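Local coordinates for protein succinate dehydrogenase subunit A (Mycolicibacterium smegmatis, PDB 7D6V) that probably oxidises succinate to fumarate at its FAD, as the flavoprotein subunit of a membrane-bound succinate dehydrogenase that passes the electrons on to quinone, at residues Y389-I394 with G420-G425. Residues are numbered along the deposited sequence; the frame is centred on the assembly and turned at random.
Sequences YVMGGI and GSNRLG. With FAD (flavin-adenine dinucleotide), chain D.
R423, laid across the ring of Y389, ends in an NH2 that has three polar neighbours. FAD O2 lies 2.9 Å from R423 NH2, at the edge of the guanidinium and near its plane; FAD N1 is 3.0 Å from the same nitrogen, and S428 OG hydrogen-bonds to it. A cation held at the N1–C2=O2 edge would be expected to draw electron density toward that end of the isoalloxazine, consistent with stabilising the negative charge that can develop there on reduction. The pair forms part of the FAD pocket, beside the flavin's pyrimidine end and the ribityl chain.

Follow the arginine back and the ring of Y389 faces R423 CD, which sits 3.6 Å from the centroid of Y389 as a CH-pi contact displaced toward the rim. Beyond it the chain bends at chi3 (-67°), which keeps the guanidinium above the same face: R423 CZ is 4.9 Å from the Y389 centroid and 16° off the normal, a cation-pi pair. The two planes are 40° apart, with the side chains crossing nearly at right angles. The ring thus has R423 over one face and, at its edge, the ribityl hydroxyl O3' and M391 SD.

M391, bent at chi2 and chi3, folds against the loop backbone. Its CE packs 3.7 Å from N422 CA, and M391 CG approaches R423 N at 4.3 Å; these are van der Waals contacts, with no hydrogen bond joining the two segments.

Y389 lies on strand 383-395, and M391 at the break in it; their backbone bonds with Q247 and F245 hold it antiparallel to strand 246-253 and the residue just before. Strand 415-416 pairs in parallel with 383-395, and the loop that follows it carries R423 on to helix 427-448, which supplies S428.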
loop_
_atom_site.group_PDB
_atom_site.type_symbol
_atom_site.label_atom_id
_atom_site.label_comp_id
_atom_site.label_asym_id
_atom_site.label_seq_id
_atom_site.Cartn_x
_atom_site.Cartn_y
_atom_site.Cartn_z
ATOM N N TYR A 389 7.464 -19.014 -1.960
ATOM C CA TYR A 389 8.707 -18.532 -2.537
ATOM C C TYR A 389 9.383 -19.671 -3.283
ATOM O O TYR A 389 9.233 -20.839 -2.923
ATOM C CB TYR A 389 9.638 -17.985 -1.445
ATOM C CG TYR A 389 10.877 -17.275 -1.941
ATOM C CD1 TYR A 389 12.070 -17.958 -2.120
ATOM C CD2 TYR A 389 10.859 -15.915 -2.197
ATOM C CE1 TYR A 389 13.202 -17.310 -2.558
ATOM C CE2 TYR A 389 11.985 -15.260 -2.637
ATOM C CZ TYR A 389 13.153 -15.962 -2.818
ATOM O OH TYR A 389 14.279 -15.308 -3.255
ATOM N N VAL A 390 10.127 -19.325 -4.327
ATOM C CA VAL A 390 10.918 -20.293 -5.077
ATOM C C VAL A 390 12.389 -19.936 -4.901
ATOM O O VAL A 390 12.809 -18.817 -5.212
ATOM C CB VAL A 390 10.509 -20.351 -6.561
ATOM C CG1 VAL A 390 10.626 -18.992 -7.240
ATOM C CG2 VAL A 390 11.331 -21.394 -7.295
ATOM N N MET A 391 13.162 -20.879 -4.367
ATOM C CA MET A 391 14.586 -20.671 -4.144
ATOM C C MET A 391 15.420 -20.941 -5.385
ATOM O O MET A 391 16.605 -20.594 -5.402
ATOM C CB MET A 391 15.067 -21.554 -2.992
ATOM C CG MET A 391 14.688 -21.033 -1.620
ATOM S SD MET A 391 12.968 -21.378 -1.215
ATOM C CE MET A 391 13.111 -22.955 -0.396
ATOM N N GLY A 392 14.838 -21.549 -6.415
ATOM C CA GLY A 392 15.533 -21.763 -7.663
ATOM C C GLY A 392 15.401 -20.584 -8.604
ATOM O O GLY A 392 14.722 -19.596 -8.329
ATOM N N GLY A 393 16.073 -20.698 -9.740
ATOM C CA GLY A 393 16.024 -19.639 -10.727
ATOM C C GLY A 393 17.187 -19.751 -11.692
ATOM O O GLY A 393 17.799 -20.805 -11.826
ATOM N N ILE A 394 17.472 -18.630 -12.350
ATOM C CA ILE A 394 18.515 -18.593 -13.366
ATOM C C ILE A 394 19.878 -18.709 -12.699
ATOM O O ILE A 394 20.189 -17.980 -11.748
ATOM C CB ILE A 394 18.403 -17.308 -14.197
ATOM C CG1 ILE A 394 17.009 -17.202 -14.809
ATOM C CG2 ILE A 394 19.447 -17.288 -15.291
ATOM C CD1 ILE A 394 16.462 -15.808 -14.830
ATOM N N GLY A 420 19.952 -21.968 -0.736
ATOM C CA GLY A 420 20.103 -23.297 -1.289
ATOM C C GLY A 420 18.837 -24.120 -1.220
ATOM O O GLY A 420 18.215 -24.413 -2.244
ATOM N N SER A 421 18.437 -24.483 -0.007
ATOM C CA SER A 421 17.242 -25.276 0.213
ATOM C C SER A 421 16.151 -24.525 0.947
ATOM O O SER A 421 15.021 -25.018 1.008
ATOM C CB SER A 421 17.583 -26.543 1.005
ATOM O OG SER A 421 18.389 -27.401 0.231
ATOM N N ASN A 422 16.456 -23.361 1.509
ATOM C CA ASN A 422 15.531 -22.638 2.363
ATOM C C ASN A 422 16.065 -21.231 2.558
ATOM O O ASN A 422 17.274 -21.035 2.682
ATOM C CB ASN A 422 15.360 -23.340 3.715
ATOM C CG ASN A 422 14.210 -22.780 4.519
ATOM O OD1 ASN A 422 13.090 -22.662 4.025
ATOM N ND2 ASN A 422 14.479 -22.434 5.769
ATOM N N ARG A 423 15.162 -20.264 2.566
ATOM C CA ARG A 423 15.496 -18.865 2.759
ATOM C C ARG A 423 15.236 -18.425 4.195
ATOM O O ARG A 423 14.286 -18.870 4.844
ATOM C CB ARG A 423 14.692 -17.993 1.799
ATOM C CG ARG A 423 13.213 -18.062 2.083
ATOM C CD ARG A 423 12.397 -17.237 1.138
ATOM N NE ARG A 423 12.671 -15.827 1.325
ATOM C CZ ARG A 423 12.065 -15.088 2.245
ATOM N NH1 ARG A 423 11.152 -15.630 3.038
ATOM N NH2 ARG A 423 12.369 -13.810 2.367
ATOM N N LEU A 424 16.114 -17.561 4.690
ATOM C CA LEU A 424 15.865 -16.851 5.934
ATOM C C LEU A 424 14.914 -15.694 5.674
ATOM O O LEU A 424 14.977 -15.047 4.627
ATOM C CB LEU A 424 17.169 -16.318 6.527
ATOM C CG LEU A 424 18.025 -17.208 7.426
ATOM C CD1 LEU A 424 18.499 -18.417 6.675
ATOM C CD2 LEU A 424 19.210 -16.426 7.945
ATOM N N GLY A 425 14.022 -15.445 6.622
ATOM C CA GLY A 425 13.182 -14.272 6.526
ATOM C C GLY A 425 14.010 -13.010 6.617
ATOM O O GLY A 425 14.861 -12.884 7.500
HETATM P PA FAD D . 9.023 -8.320 -7.859
HETATM O O1A FAD D . 9.257 -6.927 -7.408
HETATM O O2A FAD D . 8.097 -9.185 -7.096
HETATM O O5B FAD D . 8.438 -8.237 -9.342
HETATM C C5B FAD D . 9.214 -8.441 -10.509
HETATM C C4B FAD D . 8.833 -7.421 -11.568
HETATM O O4B FAD D . 8.992 -7.976 -12.869
HETATM C C3B FAD D . 7.396 -6.963 -11.500
HETATM O O3B FAD D . 7.396 -5.555 -11.686
HETATM C C2B FAD D . 6.737 -7.596 -12.697
HETATM O O2B FAD D . 5.660 -6.822 -13.207
HETATM C C1B FAD D . 7.873 -7.646 -13.676
HETATM N N9A FAD D . 7.647 -8.674 -14.703
HETATM C C8A FAD D . 7.445 -9.974 -14.496
HETATM N N7A FAD D . 7.279 -10.623 -15.663
HETATM C C5A FAD D . 7.373 -9.720 -16.643
HETATM C C6A FAD D . 7.296 -9.723 -18.112
HETATM N N6A FAD D . 7.077 -10.856 -18.797
HETATM N N1A FAD D . 7.450 -8.557 -18.748
HETATM C C2A FAD D . 7.676 -7.413 -18.096
HETATM N N3A FAD D . 7.757 -7.338 -16.770
HETATM C C4A FAD D . 7.618 -8.436 -16.004
HETATM N N1 FAD D . 10.637 -11.488 1.711
HETATM C C2 FAD D . 11.200 -11.045 2.852
HETATM O O2 FAD D . 12.432 -11.010 2.927
HETATM N N3 FAD D . 10.495 -10.642 3.909
HETATM C C4 FAD D . 9.168 -10.655 3.911
HETATM O O4 FAD D . 8.534 -10.275 4.904
HETATM C C4X FAD D . 8.463 -11.126 2.708
HETATM N N5 FAD D . 7.124 -11.161 2.644
HETATM C C5X FAD D . 6.513 -11.591 1.529
HETATM C C6 FAD D . 5.129 -11.619 1.478
HETATM C C7 FAD D . 4.491 -12.065 0.337
HETATM C C7M FAD D . 2.993 -12.102 0.270
HETATM C C8 FAD D . 5.285 -12.509 -0.827
HETATM C C8M FAD D . 4.592 -12.992 -2.066
HETATM C C9 FAD D . 6.666 -12.480 -0.784
HETATM C C9A FAD D . 7.304 -12.038 0.356
HETATM N N10 FAD D . 8.700 -12.011 0.404
HETATM C C10 FAD D . 9.304 -11.552 1.577
HETATM C "C1'" FAD D . 9.502 -12.430 -0.740
HETATM C "C2'" FAD D . 10.046 -11.198 -1.454
HETATM O "O2'" FAD D . 9.084 -10.147 -1.423
HETATM C "C3'" FAD D . 10.358 -11.466 -2.916
HETATM O "O3'" FAD D . 11.418 -12.409 -2.987
HETATM C "C4'" FAD D . 10.794 -10.188 -3.613
HETATM O "O4'" FAD D . 9.745 -9.232 -3.562
HETATM C "C5'" FAD D . 11.153 -10.415 -5.068
HETATM O "O5'" FAD D . 11.338 -9.139 -5.664
HETATM P P FAD D . 11.760 -8.948 -7.189
HETATM O O1P FAD D . 12.233 -7.546 -7.337
HETATM O O2P FAD D . 12.667 -10.053 -7.597
HETATM O O3P FAD D . 10.394 -9.136 -8.017
#